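Local coordinates for protein glycosyl hydrolase, family 8 (Clostridium perfringens, PDB 3REN) that probably hydrolyses alpha-1,4-glucosidic bonds as an alpha-amylase, although its (alpha/alpha)6-barrel resembles family 8 glycosyl hydrolases, at residues E22-L26 and K310-K315; G263-A267 and I280-Y286. All coordinates share one frame; numbering follows the deposited sequence.

Contact 1: residues E22-L26 and K310-K315. With EDO (1,2-ethanediol), chain L.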
loop_
_atom_site.group_PDB
_atom_site.type_symbol
_atom_site.label_atom_id
_atom_site.label_comp_id
_atom_site.label_asym_id
_atom_site.label_seq_id
_atom_site.Cartn_x
_atom_site.Cartn_y
_atom_site.Cartn_z
ATOM N N GLU A 22 4.721 -6.336 19.262
ATOM C CA GLU A 22 3.807 -5.401 18.573
ATOM C C GLU A 22 3.205 -6.075 17.344
ATOM O O GLU A 22 2.009 -5.913 17.091
ATOM C CB GLU A 22 4.540 -4.132 18.121
ATOM C CG GLU A 22 4.914 -3.182 19.232
ATOM C CD GLU A 22 6.215 -3.578 19.937
ATOM O OE1 GLU A 22 6.869 -4.584 19.527
ATOM O OE2 GLU A 22 6.583 -2.859 20.910
ATOM N N GLU A 23 4.049 -6.774 16.575
ATOM C CA GLU A 23 3.580 -7.515 15.417
ATOM C C GLU A 23 2.515 -8.555 15.816
ATOM O O GLU A 23 1.446 -8.657 15.162
ATOM C CB GLU A 23 4.736 -8.221 14.727
ATOM C CG GLU A 23 4.325 -8.918 13.398
ATOM C CD GLU A 23 5.471 -9.686 12.727
ATOM O OE1 GLU A 23 6.654 -9.511 13.114
ATOM O OE2 GLU A 23 5.182 -10.493 11.804
ATOM N N LYS A 24 2.825 -9.350 16.850
ATOM C CA LYS A 24 1.861 -10.365 17.318
ATOM C C LYS A 24 0.524 -9.766 17.716
ATOM O O LYS A 24 -0.544 -10.286 17.353
ATOM C CB LYS A 24 2.402 -11.197 18.496
ATOM C CG LYS A 24 1.375 -12.257 18.998
ATOM C CD LYS A 24 2.061 -13.426 19.680
ATOM C CE LYS A 24 1.159 -14.181 20.665
ATOM N NZ LYS A 24 -0.310 -13.967 20.625
HETATM N N MSE A 25 0.586 -8.697 18.499
HETATM C CA MSE A 25 -0.626 -8.048 19.001
HETATM C C MSE A 25 -1.457 -7.561 17.825
HETATM O O MSE A 25 -2.705 -7.690 17.822
HETATM C CB MSE A 25 -0.219 -6.804 19.816
HETATM C CG MSE A 25 0.386 -7.081 21.205
HETATM SE SE MSE A 25 1.167 -5.355 21.958
HETATM C CE MSE A 25 -0.409 -4.225 21.847
ATOM N N LEU A 26 -0.765 -6.957 16.850
ATOM C CA LEU A 26 -1.440 -6.370 15.721
ATOM C C LEU A 26 -2.032 -7.472 14.783
ATOM O O LEU A 26 -3.179 -7.382 14.320
ATOM C CB LEU A 26 -0.526 -5.385 14.989
ATOM C CG LEU A 26 -1.084 -4.759 13.692
ATOM C CD1 LEU A 26 -2.462 -4.038 13.892
ATOM C CD2 LEU A 26 -0.061 -3.793 13.176
ATOM N N LYS A 310 4.507 2.342 17.684
ATOM C CA LYS A 310 4.316 1.807 19.025
ATOM C C LYS A 310 3.424 2.681 19.912
ATOM O O LYS A 310 2.632 2.176 20.712
ATOM C CB LYS A 310 5.644 1.675 19.731
ATOM C CG LYS A 310 6.639 0.741 19.068
ATOM C CD LYS A 310 7.599 0.330 20.199
ATOM C CE LYS A 310 8.996 0.371 19.775
ATOM N NZ LYS A 310 9.702 -0.204 20.944
ATOM N N TYR A 311 3.619 3.991 19.804
ATOM C CA TYR A 311 2.907 4.968 20.609
ATOM C C TYR A 311 1.423 4.969 20.301
ATOM O O TYR A 311 0.619 5.014 21.216
ATOM C CB TYR A 311 3.437 6.378 20.331
ATOM C CG TYR A 311 2.760 7.411 21.191
ATOM C CD1 TYR A 311 3.125 7.577 22.536
ATOM C CD2 TYR A 311 1.765 8.236 20.665
ATOM C CE1 TYR A 311 2.505 8.519 23.325
ATOM C CE2 TYR A 311 1.156 9.184 21.430
ATOM C CZ TYR A 311 1.526 9.321 22.757
ATOM O OH TYR A 311 0.908 10.281 23.508
ATOM N N TYR A 312 1.074 4.926 19.011
ATOM C CA TYR A 312 -0.341 4.966 18.604
ATOM C C TYR A 312 -1.083 3.634 18.687
ATOM O O TYR A 312 -2.323 3.620 18.720
ATOM C CB TYR A 312 -0.487 5.595 17.210
ATOM C CG TYR A 312 -0.294 7.073 17.305
ATOM C CD1 TYR A 312 -1.218 7.859 18.008
ATOM C CD2 TYR A 312 0.798 7.693 16.714
ATOM C CE1 TYR A 312 -1.049 9.232 18.145
ATOM C CE2 TYR A 312 0.976 9.061 16.829
ATOM C CZ TYR A 312 0.043 9.825 17.553
ATOM O OH TYR A 312 0.200 11.192 17.682
ATOM N N GLN A 313 -0.341 2.526 18.728
ATOM C CA GLN A 313 -0.984 1.188 18.862
ATOM C C GLN A 313 -1.767 1.121 20.176
ATOM O O GLN A 313 -1.273 1.572 21.211
ATOM C CB GLN A 313 0.061 0.074 18.768
ATOM C CG GLN A 313 -0.521 -1.344 18.762
ATOM C CD GLN A 313 0.557 -2.412 18.566
ATOM O OE1 GLN A 313 1.708 -2.218 18.941
ATOM N NE2 GLN A 313 0.180 -3.541 17.980
ATOM N N ILE A 314 -2.990 0.597 20.145
ATOM C CA ILE A 314 -3.823 0.523 21.358
ATOM C C ILE A 314 -3.241 -0.521 22.317
ATOM O O ILE A 314 -3.236 -1.738 22.014
ATOM C CB ILE A 314 -5.291 0.166 21.032
ATOM C CG1 ILE A 314 -5.900 1.128 19.997
ATOM C CG2 ILE A 314 -6.176 0.061 22.300
ATOM C CD1 ILE A 314 -6.044 2.503 20.430
ATOM N N LYS A 315 -2.759 -0.049 23.465
ATOM C CA LYS A 315 -2.059 -0.916 24.417
ATOM C C LYS A 315 -2.948 -1.364 25.579
ATOM O O LYS A 315 -2.552 -2.243 26.323
ATOM C CB LYS A 315 -0.707 -0.305 24.887
ATOM C CG LYS A 315 0.354 -0.307 23.756
ATOM C CD LYS A 315 1.603 0.541 24.063
ATOM C CE LYS A 315 1.311 2.059 24.064
ATOM N NZ LYS A 315 0.796 2.584 22.759
HETATM C C1 EDO L . -4.283 3.298 25.091
HETATM O O1 EDO L . -4.677 1.920 24.954
HETATM C C2 EDO L . -2.765 3.401 25.158
HETATM O O2 EDO L . -2.198 2.895 23.949
#
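Gln313 reaches across from the turn that ends helix 299-312 and gives its amide NE2 to the backbone O of Glu22 at 3.1 Å. The bond is nearly straight, 167° at the hydrogen, and lies in the plane of the amide. With CG anti to the backbone N (chi1 -175°) and the chain extended beyond it, the amide is carried out to the side of helix 21-33. There Glu22 O is gripped twice, since Leu26 N, in the i to i+4 bond of the helix, reaches it from the opposite face of its carbonyl plane. Gln313 NE2 also bonds to Gly323 O, which should restrict amide rotation. Around this buried group packing is close: Leu26 CB comes within 3.6 Å of Gln313 NE2, the selenomethionine Met25 brings its CE to 3.9 Å from Gln313 CD, and Gln313 OE1 faces CG of Glu22. In the (alpha/alpha)6-barrel this brings the first helix against the penultimate one, with Phe345 of helix 335-346 touching both Glu22 and Gln313. Toward the surface the contact is looser. The Glu22 carboxylate crosses the aliphatic part of Lys310 at a slant, OE2 being 3.4 Å from CD, but Lys310 NZ, 4.1 Å from OE2, is too far for a salt bridge and bonds to Tyr348 OH; a bound magnesium ion lies about 4 Å from the Glu22 side chain. Lys315 bends back so that NZ binds O of Lys310 and Gln313 in their carbonyl planes and O of Tyr311 from 60° out of plane, while its backbone N binds O2 of an ethanediol 3.0 Å away, probably left from crystallisation.

Contact 2: residues G263-A267 and I280-Y286; sequences GFLVA and IESPSIY
Tyr286 and Leu265 meet through a hydrogen bond from the backbone N of Leu265 to the phenol OH, 2.9 Å long and 165° at the hydrogen. CB of Phe264 lies 3.3 Å from the same OH, and Leu265 CB packs 4.0 Å from CG2 of Ile285, in the one of its two conformers described here, and a little farther from CE1 of the tyrosine. Beyond Leu265 the two segments run close together: Ile280 O receives a weak bond from Ala267 N at 2.8 Å, bent to 120°, and a CA-H...O contact from Val266 CA. Glu281 sends its extended side chain back along the 263-267 segment, its CG passing 3.3 Å from Leu265 O, and its OE1 lies in the plane of the Tyr286 ring at the ring edge, though its modelled 2.3 Å from Tyr286 OH is implausibly short and doubtful. Water 1 sits over one face of that ring and bridges Leu265 O, to which it donates, and Ser282 N, from which it accepts. The next shell fixes the tyrosine's own helix: Ser282 is the N-cap of helix 283-296, its OG accepting weak bonds from Ser284 N and Ile285 N. Leu265 and Ile285 both rest on Phe231 of helix 231-243, whereas Tyr286 packs on Lys308 and Leu309 of helix 299-312, so that the connection from helix 249-262 to strand 268-270 is held across the start of helix 283-296.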
loop_
_atom_site.group_PDB
_atom_site.type_symbol
_atom_site.label_atom_id
_atom_site.label_comp_id
_atom_site.label_asym_id
_atom_site.label_seq_id
_atom_site.Cartn_x
_atom_site.Cartn_y
_atom_site.Cartn_z
ATOM N N GLY A 263 9.284 16.744 14.587
ATOM C CA GLY A 263 9.103 15.655 15.548
ATOM C C GLY A 263 7.981 14.709 15.147
ATOM O O GLY A 263 7.686 13.750 15.850
ATOM N N PHE A 264 7.356 14.971 13.999
ATOM C CA PHE A 264 6.251 14.111 13.514
ATOM C C PHE A 264 6.171 14.334 12.014
ATOM O O PHE A 264 6.841 15.237 11.507
ATOM C CB PHE A 264 4.926 14.544 14.128
ATOM C CG PHE A 264 4.693 16.047 14.061
ATOM C CD1 PHE A 264 4.330 16.665 12.859
ATOM C CD2 PHE A 264 4.818 16.834 15.211
ATOM C CE1 PHE A 264 4.115 18.060 12.778
ATOM C CE2 PHE A 264 4.601 18.235 15.162
ATOM C CZ PHE A 264 4.266 18.856 13.948
ATOM N N LEU A 265 5.349 13.531 11.330
ATOM C CA LEU A 265 4.974 13.766 9.934
ATOM C C LEU A 265 3.451 13.798 9.808
ATOM O O LEU A 265 2.727 13.039 10.491
ATOM C CB LEU A 265 5.591 12.710 9.004
ATOM C CG LEU A 265 7.125 12.653 8.981
ATOM C CD1 LEU A 265 7.642 11.273 8.485
ATOM C CD2 LEU A 265 7.755 13.800 8.119
ATOM N N VAL A 266 2.961 14.711 8.978
ATOM C CA VAL A 266 1.527 14.890 8.825
ATOM C C VAL A 266 1.056 14.638 7.369
ATOM O O VAL A 266 1.869 14.335 6.495
ATOM C CB VAL A 266 1.073 16.304 9.285
ATOM C CG1 VAL A 266 1.107 16.413 10.819
ATOM C CG2 VAL A 266 1.932 17.385 8.663
ATOM N N ALA A 267 -0.252 14.774 7.133
ATOM C CA ALA A 267 -0.888 14.342 5.861
ATOM C C ALA A 267 -0.544 15.172 4.641
ATOM O O ALA A 267 -0.539 14.660 3.516
ATOM C CB ALA A 267 -2.430 14.265 6.026
ATOM N N ILE A 280 -2.918 16.203 10.791
ATOM C CA ILE A 280 -3.302 14.797 10.835
ATOM C C ILE A 280 -2.085 13.900 10.635
ATOM O O ILE A 280 -1.386 14.015 9.630
ATOM C CB ILE A 280 -4.409 14.474 9.785
ATOM C CG1 ILE A 280 -5.645 15.381 9.987
ATOM C CG2 ILE A 280 -4.808 12.966 9.812
ATOM C CD1 ILE A 280 -6.192 15.488 11.428
ATOM N N GLU A 281 -1.850 13.013 11.601
ATOM C CA GLU A 281 -0.865 11.958 11.453
ATOM C C GLU A 281 -1.591 10.648 11.036
ATOM O O GLU A 281 -2.789 10.516 11.229
ATOM C CB GLU A 281 -0.155 11.726 12.776
ATOM C CG GLU A 281 0.886 12.770 13.177
ATOM C CD GLU A 281 1.415 12.445 14.562
ATOM O OE1 GLU A 281 2.559 11.961 14.668
ATOM O OE2 GLU A 281 0.647 12.614 15.538
ATOM N N SER A 282 -0.851 9.680 10.514
ATOM C CA SER A 282 -1.446 8.420 10.052
ATOM C C SER A 282 -0.468 7.265 10.255
ATOM O O SER A 282 0.681 7.389 9.909
ATOM C CB SER A 282 -1.774 8.601 8.547
ATOM O OG SER A 282 -1.773 7.393 7.831
ATOM N N PRO A 283 -0.922 6.121 10.797
ATOM C CA PRO A 283 -0.035 4.943 10.831
ATOM C C PRO A 283 0.521 4.553 9.437
ATOM O O PRO A 283 1.603 4.001 9.359
ATOM C CB PRO A 283 -0.962 3.820 11.335
ATOM C CG PRO A 283 -2.075 4.566 12.073
ATOM C CD PRO A 283 -2.270 5.832 11.331
ATOM N N SER A 284 -0.215 4.832 8.357
ATOM C CA SER A 284 0.250 4.473 6.998
ATOM C C SER A 284 1.444 5.304 6.555
ATOM O O SER A 284 2.332 4.807 5.854
ATOM C CB SER A 284 -0.889 4.609 5.991
ATOM O OG SER A 284 -1.836 3.600 6.242
ATOM N N ILE A 285 1.453 6.575 6.945
ATOM C CA ILE A 285 2.597 7.453 6.701
ATOM C C ILE A 285 3.814 6.894 7.421
ATOM O O ILE A 285 4.870 6.657 6.807
ATOM C CB ILE A 285 2.335 8.837 7.258
ATOM C CG1 ILE A 285 1.142 9.463 6.552
ATOM C CG2 ILE A 285 3.605 9.722 7.153
ATOM C CD1 ILE A 285 1.479 10.005 5.247
ATOM N N TYR A 286 3.669 6.688 8.744
ATOM C CA TYR A 286 4.809 6.164 9.539
ATOM C C TYR A 286 5.294 4.799 9.078
ATOM O O TYR A 286 6.497 4.550 9.051
ATOM C CB TYR A 286 4.490 6.156 11.040
ATOM C CG TYR A 286 4.411 7.564 11.607
ATOM C CD1 TYR A 286 5.458 8.475 11.401
ATOM C CD2 TYR A 286 3.288 7.991 12.306
ATOM C CE1 TYR A 286 5.411 9.788 11.904
ATOM C CE2 TYR A 286 3.220 9.312 12.830
ATOM C CZ TYR A 286 4.291 10.193 12.618
ATOM O OH TYR A 286 4.244 11.473 13.121
HETATM O O HOH W 1 1.908 10.392 10.077
#

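How the contacts relate
Contact 1 and contact 2 lie about 16 Å apart, centre to centre, on neighbouring parts of the (alpha/alpha)6-barrel. Contact 2 is nested within the long loop that contact 1 closes: it is local, with 12 residues between its segments, whereas contact 1 joins the first helix to the end of helix 299-312 across 283 residues. Helices 283-296 and 299-312 follow each other in the chain; the former belongs to contact 2 and the end of the latter to contact 1. The two contacts also touch directly, Tyr312 OH lying 2.6 Å from Glu281 OE2, probably a weak hydrogen bond. Together they link the loop ahead of helix 283-296 to the closure of the N-terminal helix on the end of helix 299-312.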